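Local atomic coordinates of nuclear hormone receptor FTZ-F1 (Drosophila melanogaster, PDB entry 2XHS), a protein that probably regulates transcription as an NR5A-group nuclear receptor, its ligand-binding domain holding a Fushi tarazu peptide. Residues 86-91 / 233-238; 91-96 / 207-212; 16-21 / 69-74. One frame throughout, in Å; residues are numbered along the deposited sequence.

Overall arrangement
Contacts 1 and 2 use successive parts of helix 77-102 and share M91; their centres lie 13 Å apart. Contact 1 sets this helix against helix 234-240, the short C-terminal activation helix, and contact 2 against helix 198-224, which precedes it in the chain. The two also touch through D90 and H210, probably by a hydrogen bond, and contact 2 is nested inside the loop that contact 1 closes. Contact 3, where helix 13-20 meets the loop after helix 47-67, closes earlier in the chain, its centre 20 Å from each of the others. Contact 2 thus packs the core, contact 1 brings in the C-terminal helix, and contact 3 places the N-terminal helix peripherally.

Contact 1. Residues 86-91 / 233-238; sequences HSWSDM and TLLMEM
Between residues 86-91 and 233-238 the backbones come closest at W88 CA and M238 CA, 7.8 Å apart, so the gap is bridged by side chains. The W88 indole is thrown across it with CG between its backbone N and carbonyl carbon (chi1 58°), a broad flat group suited to such a span. M238, a selenomethionine, lays its CG over one face, 3.4 Å from the centroid of the W88 five-membered ring and 15° off the normal, a CH-pi contact. Its chain then bends, leaving M238 SE oblique at 5.0 Å from that W88 centroid, a Met-aromatic contact. S89 CB backs the opposite face, and L235 CD2 reaches W88 CH2 at 4.2 Å. An alanine in place of W88 would remove the face under M238 CG and would probably leave a gap between the helices. T233 OG1 N-caps the second helix, accepting from M236 N at 3.0 Å. The contact holds helix 234-240, probably the AF-2 activation helix, against the domain body, consistent with completing the peptide groove. Helix 47-67 touches W88 through Q62 and binds L235 N through D56, helix 198-224 meets W88 through E217, and the bound peptide packs on M238.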
ATOM      1  N   HIS A  86       4.297  -9.111   6.937  1.00 49.26           N
ATOM      2  CA  HIS A  86       4.735  -9.642   5.676  1.00 50.61           C
ATOM      3  C   HIS A  86       4.663  -8.726   4.494  1.00 51.25           C
ATOM      4  O   HIS A  86       5.543  -8.695   3.676  1.00 53.62           O
ATOM      5  CB  HIS A  86       3.931 -10.877   5.366  1.00 50.93           C
ATOM      6  CG  HIS A  86       4.520 -11.720   4.292  1.00 55.23           C
ATOM      7  ND1 HIS A  86       3.917 -11.898   3.074  1.00 58.49           N
ATOM      8  CD2 HIS A  86       5.660 -12.434   4.248  1.00 56.17           C
ATOM      9  CE1 HIS A  86       4.658 -12.682   2.327  1.00 51.04           C
ATOM     10  NE2 HIS A  86       5.722 -13.020   3.016  1.00 52.94           N
ATOM     11  N   SER A  87       3.569  -8.021   4.355  1.00 50.64           N
ATOM     12  CA  SER A  87       3.376  -7.232   3.181  1.00 49.43           C
ATOM     13  C   SER A  87       3.200  -5.790   3.351  1.00 47.85           C
ATOM     14  O   SER A  87       2.571  -5.222   2.554  1.00 49.07           O
ATOM     15  CB  SER A  87       2.188  -7.726   2.429  1.00 50.42           C
ATOM     16  OG  SER A  87       1.364  -8.425   3.302  1.00 55.25           O
ATOM     17  N   TRP A  88       3.719  -5.165   4.369  1.00 45.73           N
ATOM     18  CA  TRP A  88       3.510  -3.743   4.488  1.00 42.88           C
ATOM     19  C   TRP A  88       4.157  -3.029   3.359  1.00 41.70           C
ATOM     20  O   TRP A  88       3.657  -2.074   2.868  1.00 41.73           O
ATOM     21  CB  TRP A  88       4.046  -3.226   5.802  1.00 42.42           C
ATOM     22  CG  TRP A  88       5.433  -3.494   5.992  1.00 42.25           C
ATOM     23  CD1 TRP A  88       5.955  -4.599   6.485  1.00 40.61           C
ATOM     24  CD2 TRP A  88       6.510  -2.637   5.695  1.00 41.55           C
ATOM     25  NE1 TRP A  88       7.288  -4.511   6.530  1.00 39.15           N
ATOM     26  CE2 TRP A  88       7.660  -3.300   6.049  1.00 40.82           C
ATOM     27  CE3 TRP A  88       6.610  -1.364   5.165  1.00 42.34           C
ATOM     28  CZ2 TRP A  88       8.884  -2.760   5.883  1.00 42.56           C
ATOM     29  CZ3 TRP A  88       7.814  -0.834   5.008  1.00 42.86           C
ATOM     30  CH2 TRP A  88       8.940  -1.515   5.374  1.00 44.82           C
ATOM     31  N   SER A  89       5.313  -3.507   2.981  1.00 41.04           N
ATOM     32  CA  SER A  89       6.066  -2.944   1.912  1.00 40.77           C
ATOM     33  C   SER A  89       5.313  -3.108   0.656  1.00 39.72           C
ATOM     34  O   SER A  89       5.300  -2.255  -0.155  1.00 39.36           O
ATOM     35  CB  SER A  89       7.392  -3.641   1.799  1.00 41.47           C
ATOM     36  OG  SER A  89       7.253  -4.994   2.096  1.00 46.49           O
ATOM     37  N   ASP A  90       4.687  -4.237   0.486  1.00 39.00           N
ATOM     38  CA  ASP A  90       3.966  -4.505  -0.710  1.00 39.89           C
ATOM     39  C   ASP A  90       2.816  -3.595  -0.927  1.00 40.82           C
ATOM     40  O   ASP A  90       2.553  -3.218  -2.022  1.00 40.77           O
ATOM     41  CB  ASP A  90       3.479  -5.923  -0.687  1.00 40.69           C
ATOM     42  CG  ASP A  90       4.390  -6.839  -1.385  1.00 45.47           C
ATOM     43  OD1 ASP A  90       5.441  -7.131  -0.844  1.00 47.30           O
ATOM     44  OD2 ASP A  90       4.049  -7.280  -2.474  1.00 51.00           O
HETATM   45  N   MSE A  91       2.088  -3.283   0.117  1.00 41.90           N
HETATM   46  CA  MSE A  91       0.992  -2.364   0.019  1.00 43.32           C
HETATM   47  C   MSE A  91       1.383  -0.975  -0.302  1.00 42.46           C
HETATM   48  O   MSE A  91       0.694  -0.309  -0.989  1.00 42.45           O
HETATM   49  CB  MSE A  91       0.127  -2.401   1.233  1.00 44.96           C
HETATM   50  CG  MSE A  91      -1.206  -2.997   0.967  1.00 52.89           C
HETATM   51 SE   MSE A  91      -1.602  -4.315   2.246  1.00 81.73          SE
HETATM   52  CE  MSE A  91      -1.286  -3.453   3.851  1.00 76.10           C
ATOM     53  N   THR A 233      10.575   4.026  15.760  1.00 48.72           N
ATOM     54  CA  THR A 233       9.405   4.056  14.927  1.00 47.14           C
ATOM     55  C   THR A 233       8.818   2.730  14.580  1.00 47.33           C
ATOM     56  O   THR A 233       9.461   1.732  14.646  1.00 47.61           O
ATOM     57  CB  THR A 233       9.742   4.679  13.644  1.00 47.28           C
ATOM     58  OG1 THR A 233      10.567   3.784  12.932  1.00 45.47           O
ATOM     59  CG2 THR A 233      10.509   5.889  13.882  1.00 46.58           C
ATOM     60  N   LEU A 234       7.562   2.756  14.199  1.00 47.05           N
ATOM     61  CA  LEU A 234       6.850   1.603  13.738  1.00 46.28           C
ATOM     62  C   LEU A 234       7.486   1.105  12.473  1.00 46.43           C
ATOM     63  O   LEU A 234       7.527  -0.059  12.192  1.00 46.65           O
ATOM     64  CB  LEU A 234       5.422   1.986  13.492  1.00 45.12           C
ATOM     65  CG  LEU A 234       4.522   0.924  12.931  1.00 45.01           C
ATOM     66  CD1 LEU A 234       4.479  -0.217  13.884  1.00 45.38           C
ATOM     67  CD2 LEU A 234       3.191   1.498  12.747  1.00 45.01           C
ATOM     68  N   LEU A 235       8.001   2.027  11.705  1.00 45.80           N
ATOM     69  CA  LEU A 235       8.621   1.685  10.479  1.00 45.47           C
ATOM     70  C   LEU A 235       9.807   0.787  10.715  1.00 46.41           C
ATOM     71  O   LEU A 235      10.003  -0.155  10.011  1.00 46.29           O
ATOM     72  CB  LEU A 235       9.056   2.965   9.796  1.00 44.07           C
ATOM     73  CG  LEU A 235       9.416   2.795   8.350  1.00 43.28           C
ATOM     74  CD1 LEU A 235      10.437   3.743   8.020  1.00 44.92           C
ATOM     75  CD2 LEU A 235       9.929   1.421   8.220  1.00 45.02           C
HETATM   76  N   MSE A 236      10.617   1.095  11.700  1.00 47.36           N
HETATM   77  CA  MSE A 236      11.721   0.252  12.059  1.00 48.72           C
HETATM   78  C   MSE A 236      11.232  -1.063  12.603  1.00 49.68           C
HETATM   79  O   MSE A 236      11.769  -2.093  12.336  1.00 50.76           O
HETATM   80  CB  MSE A 236      12.584   0.963  13.076  1.00 49.51           C
HETATM   81  CG  MSE A 236      13.748   0.191  13.598  1.00 48.58           C
HETATM   82 SE   MSE A 236      15.108   0.085  12.417  1.00 61.65          SE
HETATM   83  CE  MSE A 236      14.704  -1.417  11.513  1.00 43.18           C
ATOM     84  N   GLU A 237      10.195  -1.034  13.390  1.00 49.82           N
ATOM     85  CA  GLU A 237       9.723  -2.253  13.964  1.00 50.42           C
ATOM     86  C   GLU A 237       9.291  -3.176  12.889  1.00 51.58           C
ATOM     87  O   GLU A 237       9.546  -4.344  12.938  1.00 52.51           O
ATOM     88  CB  GLU A 237       8.548  -1.947  14.842  1.00 50.75           C
ATOM     89  CG  GLU A 237       7.748  -3.120  15.232  1.00 51.92           C
ATOM     90  CD  GLU A 237       6.742  -2.773  16.269  1.00 54.95           C
ATOM     91  OE1 GLU A 237       7.081  -2.027  17.169  1.00 52.41           O
ATOM     92  OE2 GLU A 237       5.620  -3.251  16.191  1.00 55.55           O
HETATM   93  N   MSE A 238       8.598  -2.636  11.921  1.00 52.58           N
HETATM   94  CA  MSE A 238       8.136  -3.390  10.794  1.00 52.77           C
HETATM   95  C   MSE A 238       9.309  -3.871   9.987  1.00 51.31           C
HETATM   96  O   MSE A 238       9.338  -4.967   9.502  1.00 51.60           O
HETATM   97  CB  MSE A 238       7.224  -2.503   9.966  1.00 53.08           C
HETATM   98  CG  MSE A 238       5.982  -3.166   9.472  1.00 59.04           C
HETATM   99 SE   MSE A 238       4.862  -3.734  10.825  1.00 69.34          SE
HETATM  100  CE  MSE A 238       4.943  -2.150  11.791  1.00 58.80           C
TER

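Contact 2. Residues 91-96 / 207-212; sequences MLVLDH and PEIHAM
V93 and I209 pass each other in opposite senses, each offering one methyl branch: V93 CG1 meets I209 CG2 at 4.1 Å. In both residues that branch stands opposite the backbone N (chi1 176° for V93), letting the beta-branched side chains lie alongside one another. The other arm of I209 is extended through CG1, which carries CD1 to within 4.0 Å of L94 CD1; these two side chains run at a slant to each other, so isoleucine serves two partners with two separate arms. M212, a selenomethionine, comes to V93 from the next turn. Its chain is straight at chi2 but folds at chi3 (64°), which sets M212 CE 4.1 Å from V93 CG1. Such an unbranched, flexible chain suits this place because it can bend to bring CE to a methyl already held by I209. No hydrogen bond joins the segments; four buried apolar residues hold them, and the axes of 91-96 and 207-212 approach to 9.5 Å, their directions 113° apart. Such steeply crossing helices are consistent with the three-layered helical sandwich of nuclear-receptor ligand-binding domains. Helix 135-143 touches I209 and M212 through L137, helix 148-159 packs on L94 through Y151, K155 and I158, and helix 47-67 meets L92.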
HETATM    1  N   MSE A  91       2.088  -3.283   0.117  1.00 41.90           N
HETATM    2  CA  MSE A  91       0.992  -2.364   0.019  1.00 43.32           C
HETATM    3  C   MSE A  91       1.383  -0.975  -0.302  1.00 42.46           C
HETATM    4  O   MSE A  91       0.694  -0.309  -0.989  1.00 42.45           O
HETATM    5  CB  MSE A  91       0.127  -2.401   1.233  1.00 44.96           C
HETATM    6  CG  MSE A  91      -1.206  -2.997   0.967  1.00 52.89           C
HETATM    7 SE   MSE A  91      -1.602  -4.315   2.246  1.00 81.73          SE
HETATM    8  CE  MSE A  91      -1.286  -3.453   3.851  1.00 76.10           C
ATOM      9  N   LEU A  92       2.492  -0.513   0.195  1.00 41.97           N
ATOM     10  CA  LEU A  92       2.843   0.844  -0.045  1.00 41.30           C
ATOM     11  C   LEU A  92       3.041   1.149  -1.486  1.00 40.11           C
ATOM     12  O   LEU A  92       2.701   2.196  -1.935  1.00 41.33           O
ATOM     13  CB  LEU A  92       4.101   1.188   0.698  1.00 42.14           C
ATOM     14  CG  LEU A  92       4.010   1.186   2.197  1.00 46.49           C
ATOM     15  CD1 LEU A  92       5.232   1.787   2.714  1.00 49.18           C
ATOM     16  CD2 LEU A  92       2.849   1.986   2.613  1.00 52.82           C
ATOM     17  N   VAL A  93       3.643   0.241  -2.207  1.00 39.43           N
ATOM     18  CA  VAL A  93       3.883   0.419  -3.609  1.00 38.78           C
ATOM     19  C   VAL A  93       2.607   0.505  -4.394  1.00 39.89           C
ATOM     20  O   VAL A  93       2.405   1.386  -5.177  1.00 40.55           O
ATOM     21  CB  VAL A  93       4.672  -0.774  -4.086  1.00 38.06           C
ATOM     22  CG1 VAL A  93       4.899  -0.733  -5.538  1.00 35.09           C
ATOM     23  CG2 VAL A  93       5.961  -0.819  -3.386  1.00 36.96           C
ATOM     24  N   LEU A  94       1.722  -0.420  -4.137  1.00 41.27           N
ATOM     25  CA  LEU A  94       0.450  -0.431  -4.778  1.00 41.62           C
ATOM     26  C   LEU A  94      -0.320   0.806  -4.436  1.00 40.93           C
ATOM     27  O   LEU A  94      -0.930   1.401  -5.261  1.00 41.79           O
ATOM     28  CB  LEU A  94      -0.310  -1.635  -4.306  1.00 41.45           C
ATOM     29  CG  LEU A  94      -1.689  -1.825  -4.895  1.00 41.45           C
ATOM     30  CD1 LEU A  94      -1.595  -2.444  -6.199  1.00 38.04           C
ATOM     31  CD2 LEU A  94      -2.440  -2.683  -3.994  1.00 44.23           C
ATOM     32  N   ASP A  95      -0.281   1.205  -3.197  1.00 39.82           N
ATOM     33  CA  ASP A  95      -0.990   2.373  -2.814  1.00 39.07           C
ATOM     34  C   ASP A  95      -0.406   3.490  -3.576  1.00 39.22           C
ATOM     35  O   ASP A  95      -1.079   4.379  -3.965  1.00 40.49           O
ATOM     36  CB  ASP A  95      -0.764   2.678  -1.363  1.00 38.67           C
ATOM     37  CG  ASP A  95      -1.597   1.880  -0.469  1.00 39.09           C
ATOM     38  OD1 ASP A  95      -2.542   1.268  -0.912  1.00 43.93           O
ATOM     39  OD2 ASP A  95      -1.346   1.926   0.708  1.00 41.34           O
ATOM     40  N   HIS A  96       0.889   3.502  -3.715  1.00 39.20           N
ATOM     41  CA  HIS A  96       1.515   4.539  -4.487  1.00 39.84           C
ATOM     42  C   HIS A  96       1.173   4.383  -5.925  1.00 39.78           C
ATOM     43  O   HIS A  96       1.022   5.307  -6.636  1.00 40.32           O
ATOM     44  CB  HIS A  96       3.007   4.602  -4.257  1.00 39.50           C
ATOM     45  CG  HIS A  96       3.553   5.988  -4.342  1.00 45.14           C
ATOM     46  ND1 HIS A  96       4.120   6.500  -5.485  1.00 47.84           N
ATOM     47  CD2 HIS A  96       3.573   6.987  -3.439  1.00 44.95           C
ATOM     48  CE1 HIS A  96       4.484   7.744  -5.276  1.00 43.09           C
ATOM     49  NE2 HIS A  96       4.169   8.060  -4.040  1.00 45.26           N
ATOM     50  N   PRO A 207       3.275 -10.316  -8.088  1.00 41.82           N
ATOM     51  CA  PRO A 207       4.577 -10.891  -7.919  1.00 42.14           C
ATOM     52  C   PRO A 207       5.638  -9.904  -8.256  1.00 42.86           C
ATOM     53  O   PRO A 207       6.656  -9.891  -7.624  1.00 42.76           O
ATOM     54  CB  PRO A 207       4.572 -11.996  -8.940  1.00 42.64           C
ATOM     55  CG  PRO A 207       3.235 -12.137  -9.383  1.00 43.52           C
ATOM     56  CD  PRO A 207       2.355 -11.278  -8.660  1.00 43.38           C
ATOM     57  N   GLU A 208       5.410  -9.131  -9.292  1.00 43.35           N
ATOM     58  CA  GLU A 208       6.330  -8.136  -9.732  1.00 43.71           C
ATOM     59  C   GLU A 208       6.474  -7.057  -8.734  1.00 43.35           C
ATOM     60  O   GLU A 208       7.536  -6.581  -8.487  1.00 43.57           O
ATOM     61  CB  GLU A 208       5.827  -7.537 -11.015  1.00 45.08           C
ATOM     62  CG  GLU A 208       5.486  -8.539 -12.053  1.00 50.69           C
ATOM     63  CD  GLU A 208       5.500  -7.963 -13.421  1.00 55.33           C
ATOM     64  OE1 GLU A 208       6.468  -7.305 -13.755  1.00 55.94           O
ATOM     65  OE2 GLU A 208       4.561  -8.196 -14.168  1.00 57.97           O
ATOM     66  N   ILE A 209       5.365  -6.649  -8.173  1.00 42.86           N
ATOM     67  CA  ILE A 209       5.359  -5.614  -7.188  1.00 41.03           C
ATOM     68  C   ILE A 209       6.141  -6.050  -6.012  1.00 42.28           C
ATOM     69  O   ILE A 209       6.811  -5.275  -5.418  1.00 42.73           O
ATOM     70  CB  ILE A 209       4.007  -5.407  -6.653  1.00 40.08           C
ATOM     71  CG1 ILE A 209       3.206  -4.550  -7.578  1.00 38.67           C
ATOM     72  CG2 ILE A 209       4.098  -4.750  -5.352  1.00 36.76           C
ATOM     73  CD1 ILE A 209       1.897  -4.282  -7.062  1.00 35.08           C
ATOM     74  N   HIS A 210       6.032  -7.307  -5.659  1.00 43.21           N
ATOM     75  CA  HIS A 210       6.704  -7.828  -4.515  1.00 44.24           C
ATOM     76  C   HIS A 210       8.177  -7.728  -4.702  1.00 44.63           C
ATOM     77  O   HIS A 210       8.887  -7.385  -3.819  1.00 45.87           O
ATOM     78  CB  HIS A 210       6.281  -9.261  -4.310  1.00 44.59           C
ATOM     79  CG  HIS A 210       6.941  -9.929  -3.156  1.00 45.97           C
ATOM     80  ND1 HIS A 210       6.744  -9.537  -1.862  1.00 48.84           N
ATOM     81  CD2 HIS A 210       7.791 -10.967  -3.106  1.00 47.83           C
ATOM     82  CE1 HIS A 210       7.455 -10.296  -1.061  1.00 49.43           C
ATOM     83  NE2 HIS A 210       8.103 -11.171  -1.793  1.00 50.31           N
ATOM     84  N   ALA A 211       8.651  -7.989  -5.884  1.00 44.44           N
ATOM     85  CA  ALA A 211      10.059  -7.940  -6.088  1.00 45.49           C
ATOM     86  C   ALA A 211      10.553  -6.557  -5.785  1.00 46.70           C
ATOM     87  O   ALA A 211      11.573  -6.386  -5.180  1.00 47.50           O
ATOM     88  CB  ALA A 211      10.354  -8.281  -7.467  1.00 45.43           C
HETATM   89  N   MSE A 212       9.811  -5.556  -6.201  1.00 47.42           N
HETATM   90  CA  MSE A 212      10.181  -4.191  -5.951  1.00 47.80           C
HETATM   91  C   MSE A 212      10.229  -3.886  -4.492  1.00 47.17           C
HETATM   92  O   MSE A 212      11.032  -3.123  -4.069  1.00 48.10           O
HETATM   93  CB  MSE A 212       9.147  -3.272  -6.539  1.00 48.62           C
HETATM   94  CG  MSE A 212       9.470  -2.691  -7.851  1.00 54.15           C
HETATM   95 SE   MSE A 212       8.251  -1.334  -8.114  1.00 70.32          SE
HETATM   96  CE  MSE A 212       8.806  -0.297  -6.697  1.00 65.66           C
TER

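Contact 3. Residues 16-21 / 69-74; sequences REFVQS and TVFFKD
The rings of F18 and F71 meet at their near corners, F18 CZ lying at the edge of the F71 ring and in its plane, 4.0 Å from F71 CE2. Relative to the F18 ring, that same CE2 lies obliquely, while V70 CG1 sits at the F18 edge close to the ring plane, 4.2 Å from F18 CE1. The side chains cross at about a right angle and the ring planes are inclined at roughly 45°; F18 CZ therefore meets the edge of F71, and the rings do not stack. F18 also meets the ring of F156 on helix 148-159, and V152 of that helix touches it as well. The phenyl group is thus shared between the loop and a neighbouring helix, a role for which a large rigid ring is well suited.

Both aromatic side chains turn CG opposite their own carbonyl carbon (chi1 -71° for F18), and from there each ring extends until its outer corner meets the other. Residues 70-73 have helical backbone angles without the regular bonds, but D74 N does bond to F71 O at 3.2 Å. This coil presents V70 and F71 together on the side of F18; F72 instead points to A66, L83, L84 and L159, so consecutive residues serve different neighbours. V70, at the exposed margin, is small enough to fit beside the ring edge, and F71 is touched further by L160.

Chemically the junction is wholly apolar: carbon meets carbon, no hydrogen bond spans the segments, and just 76 Å² is buried. Helix 13-20 therefore rests on the loop after helix 47-67, part of the nuclear-receptor signature region, by hydrophobic and van der Waals contact, without a directional bond across it to fix the exact tilt of the rings.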
ATOM      1  N   ARG A  16     -18.250  -2.918  -3.316  1.00 45.74           N
ATOM      2  CA  ARG A  16     -18.674  -1.605  -3.012  1.00 46.13           C
ATOM      3  C   ARG A  16     -18.211  -1.320  -1.639  1.00 47.52           C
ATOM      4  O   ARG A  16     -17.806  -0.236  -1.345  1.00 47.95           O
ATOM      5  CB  ARG A  16     -20.163  -1.536  -3.023  1.00 45.46           C
ATOM      6  CG  ARG A  16     -20.775  -1.475  -4.340  1.00 48.44           C
ATOM      7  CD  ARG A  16     -22.181  -0.976  -4.224  1.00 53.18           C
ATOM      8  NE  ARG A  16     -23.078  -1.815  -4.972  1.00 55.94           N
ATOM      9  CZ  ARG A  16     -23.936  -2.635  -4.409  1.00 58.75           C
ATOM     10  NH1 ARG A  16     -24.052  -2.682  -3.109  1.00 58.59           N
ATOM     11  NH2 ARG A  16     -24.701  -3.388  -5.145  1.00 62.41           N
ATOM     12  N   GLU A  17     -18.328  -2.299  -0.774  1.00 48.84           N
ATOM     13  CA  GLU A  17     -17.935  -2.166   0.610  1.00 51.52           C
ATOM     14  C   GLU A  17     -16.472  -1.948   0.793  1.00 50.89           C
ATOM     15  O   GLU A  17     -16.061  -1.276   1.685  1.00 50.87           O
ATOM     16  CB  GLU A  17     -18.373  -3.372   1.395  1.00 53.37           C
ATOM     17  CG  GLU A  17     -19.850  -3.563   1.374  1.00 62.01           C
ATOM     18  CD  GLU A  17     -20.290  -4.830   2.047  1.00 70.89           C
ATOM     19  OE1 GLU A  17     -19.477  -5.435   2.753  1.00 73.79           O
ATOM     20  OE2 GLU A  17     -21.448  -5.226   1.860  1.00 70.54           O
ATOM     21  N   PHE A  18     -15.682  -2.585  -0.033  1.00 50.26           N
ATOM     22  CA  PHE A  18     -14.276  -2.385  -0.038  1.00 49.73           C
ATOM     23  C   PHE A  18     -13.942  -0.992  -0.444  1.00 50.21           C
ATOM     24  O   PHE A  18     -13.077  -0.378   0.086  1.00 50.71           O
ATOM     25  CB  PHE A  18     -13.667  -3.321  -1.031  1.00 50.34           C
ATOM     26  CG  PHE A  18     -13.688  -4.725  -0.608  1.00 50.30           C
ATOM     27  CD1 PHE A  18     -13.895  -5.055   0.685  1.00 51.25           C
ATOM     28  CD2 PHE A  18     -13.494  -5.721  -1.503  1.00 53.19           C
ATOM     29  CE1 PHE A  18     -13.898  -6.340   1.068  1.00 54.03           C
ATOM     30  CE2 PHE A  18     -13.504  -7.003  -1.109  1.00 53.92           C
ATOM     31  CZ  PHE A  18     -13.704  -7.309   0.169  1.00 54.08           C
ATOM     32  N   VAL A  19     -14.619  -0.484  -1.426  1.00 50.70           N
ATOM     33  CA  VAL A  19     -14.282   0.837  -1.848  1.00 51.73           C
ATOM     34  C   VAL A  19     -14.689   1.838  -0.819  1.00 54.40           C
ATOM     35  O   VAL A  19     -14.309   2.966  -0.866  1.00 55.49           O
ATOM     36  CB  VAL A  19     -14.905   1.176  -3.134  1.00 50.81           C
ATOM     37  CG1 VAL A  19     -14.744   2.604  -3.336  1.00 50.72           C
ATOM     38  CG2 VAL A  19     -14.208   0.462  -4.212  1.00 49.90           C
ATOM     39  N   GLN A  20     -15.526   1.405   0.085  1.00 57.77           N
ATOM     40  CA  GLN A  20     -15.998   2.202   1.178  1.00 60.75           C
ATOM     41  C   GLN A  20     -14.910   2.541   2.132  1.00 61.37           C
ATOM     42  O   GLN A  20     -14.901   3.571   2.747  1.00 62.48           O
ATOM     43  CB  GLN A  20     -17.042   1.423   1.925  1.00 62.00           C
ATOM     44  CG  GLN A  20     -18.410   1.744   1.500  1.00 67.61           C
ATOM     45  CD  GLN A  20     -18.570   3.192   1.319  1.00 74.56           C
ATOM     46  OE1 GLN A  20     -18.037   3.967   2.078  1.00 78.60           O
ATOM     47  NE2 GLN A  20     -19.303   3.583   0.314  1.00 77.22           N
ATOM     48  N   SER A  21     -13.985   1.629   2.252  1.00 61.78           N
ATOM     49  CA  SER A  21     -12.968   1.690   3.246  1.00 62.13           C
ATOM     50  C   SER A  21     -11.833   2.556   2.847  1.00 61.96           C
ATOM     51  O   SER A  21     -10.929   2.777   3.599  1.00 62.65           O
ATOM     52  CB  SER A  21     -12.492   0.293   3.485  1.00 62.39           C
ATOM     53  OG  SER A  21     -13.601  -0.544   3.416  1.00 64.06           O
ATOM     54  N   THR A  69     -10.973  -4.050   8.685  1.00 59.86           N
ATOM     55  CA  THR A  69     -11.298  -4.933   7.610  1.00 62.00           C
ATOM     56  C   THR A  69     -12.184  -6.044   8.044  1.00 63.58           C
ATOM     57  O   THR A  69     -12.109  -6.537   9.147  1.00 63.91           O
ATOM     58  CB  THR A  69     -10.095  -5.597   7.113  1.00 61.62           C
ATOM     59  OG1 THR A  69      -9.802  -5.098   5.815  1.00 65.06           O
ATOM     60  CG2 THR A  69     -10.374  -7.042   7.037  1.00 63.52           C
ATOM     61  N   VAL A  70     -13.039  -6.460   7.147  1.00 65.82           N
ATOM     62  CA  VAL A  70     -13.996  -7.456   7.504  1.00 68.18           C
ATOM     63  C   VAL A  70     -13.307  -8.731   7.887  1.00 69.38           C
ATOM     64  O   VAL A  70     -13.698  -9.387   8.826  1.00 70.27           O
ATOM     65  CB  VAL A  70     -14.957  -7.687   6.356  1.00 68.04           C
ATOM     66  CG1 VAL A  70     -14.218  -7.645   5.078  1.00 67.48           C
ATOM     67  CG2 VAL A  70     -15.625  -8.995   6.514  1.00 67.95           C
ATOM     68  N   PHE A  71     -12.315  -9.127   7.123  1.00 69.76           N
ATOM     69  CA  PHE A  71     -11.596 -10.347   7.396  1.00 71.03           C
ATOM     70  C   PHE A  71     -10.743 -10.386   8.631  1.00 70.95           C
ATOM     71  O   PHE A  71     -10.656 -11.378   9.301  1.00 71.02           O
ATOM     72  CB  PHE A  71     -10.776 -10.683   6.203  1.00 71.18           C
ATOM     73  CG  PHE A  71     -11.564 -10.749   4.983  1.00 74.81           C
ATOM     74  CD1 PHE A  71     -12.151 -11.909   4.611  1.00 78.76           C
ATOM     75  CD2 PHE A  71     -11.747  -9.650   4.224  1.00 78.56           C
ATOM     76  CE1 PHE A  71     -12.883 -11.975   3.492  1.00 81.96           C
ATOM     77  CE2 PHE A  71     -12.480  -9.712   3.110  1.00 82.09           C
ATOM     78  CZ  PHE A  71     -13.052 -10.874   2.740  1.00 83.27           C
ATOM     79  N   PHE A  72     -10.081  -9.292   8.911  1.00 70.36           N
ATOM     80  CA  PHE A  72      -9.227  -9.216  10.057  1.00 69.72           C
ATOM     81  C   PHE A  72     -10.026  -9.372  11.292  1.00 71.10           C
ATOM     82  O   PHE A  72      -9.569  -9.896  12.261  1.00 71.91           O
ATOM     83  CB  PHE A  72      -8.533  -7.889  10.102  1.00 68.98           C
ATOM     84  CG  PHE A  72      -7.129  -7.941   9.676  1.00 64.85           C
ATOM     85  CD1 PHE A  72      -6.778  -8.556   8.530  1.00 60.19           C
ATOM     86  CD2 PHE A  72      -6.163  -7.359  10.420  1.00 60.94           C
ATOM     87  CE1 PHE A  72      -5.505  -8.594   8.162  1.00 58.73           C
ATOM     88  CE2 PHE A  72      -4.902  -7.403  10.035  1.00 57.90           C
ATOM     89  CZ  PHE A  72      -4.575  -8.013   8.908  1.00 59.80           C
ATOM     90  N   LYS A  73     -11.259  -8.948  11.245  1.00 72.59           N
ATOM     91  CA  LYS A  73     -12.055  -8.916  12.430  1.00 74.81           C
ATOM     92  C   LYS A  73     -12.124 -10.303  13.003  1.00 74.75           C
ATOM     93  O   LYS A  73     -12.183 -10.493  14.202  1.00 75.65           O
ATOM     94  CB  LYS A  73     -13.445  -8.419  12.092  1.00 75.88           C
ATOM     95  CG  LYS A  73     -13.446  -7.060  11.437  1.00 80.45           C
ATOM     96  CD  LYS A  73     -14.799  -6.392  11.550  1.00 85.72           C
ATOM     97  CE  LYS A  73     -14.645  -4.893  11.702  1.00 87.62           C
ATOM     98  NZ  LYS A  73     -15.887  -4.141  11.403  1.00 88.22           N
ATOM     99  N   ASP A  74     -12.079 -11.282  12.137  1.00 73.91           N
ATOM    100  CA  ASP A  74     -12.260 -12.646  12.535  1.00 73.25           C
ATOM    101  C   ASP A  74     -10.947 -13.247  12.858  1.00 72.43           C
ATOM    102  O   ASP A  74     -10.815 -14.438  12.959  1.00 73.20           O
ATOM    103  CB  ASP A  74     -12.871 -13.411  11.398  1.00 73.90           C
ATOM    104  CG  ASP A  74     -14.165 -12.843  10.983  1.00 76.40           C
ATOM    105  OD1 ASP A  74     -14.610 -11.906  11.651  1.00 77.37           O
ATOM    106  OD2 ASP A  74     -14.754 -13.351  10.027  1.00 75.52           O
TER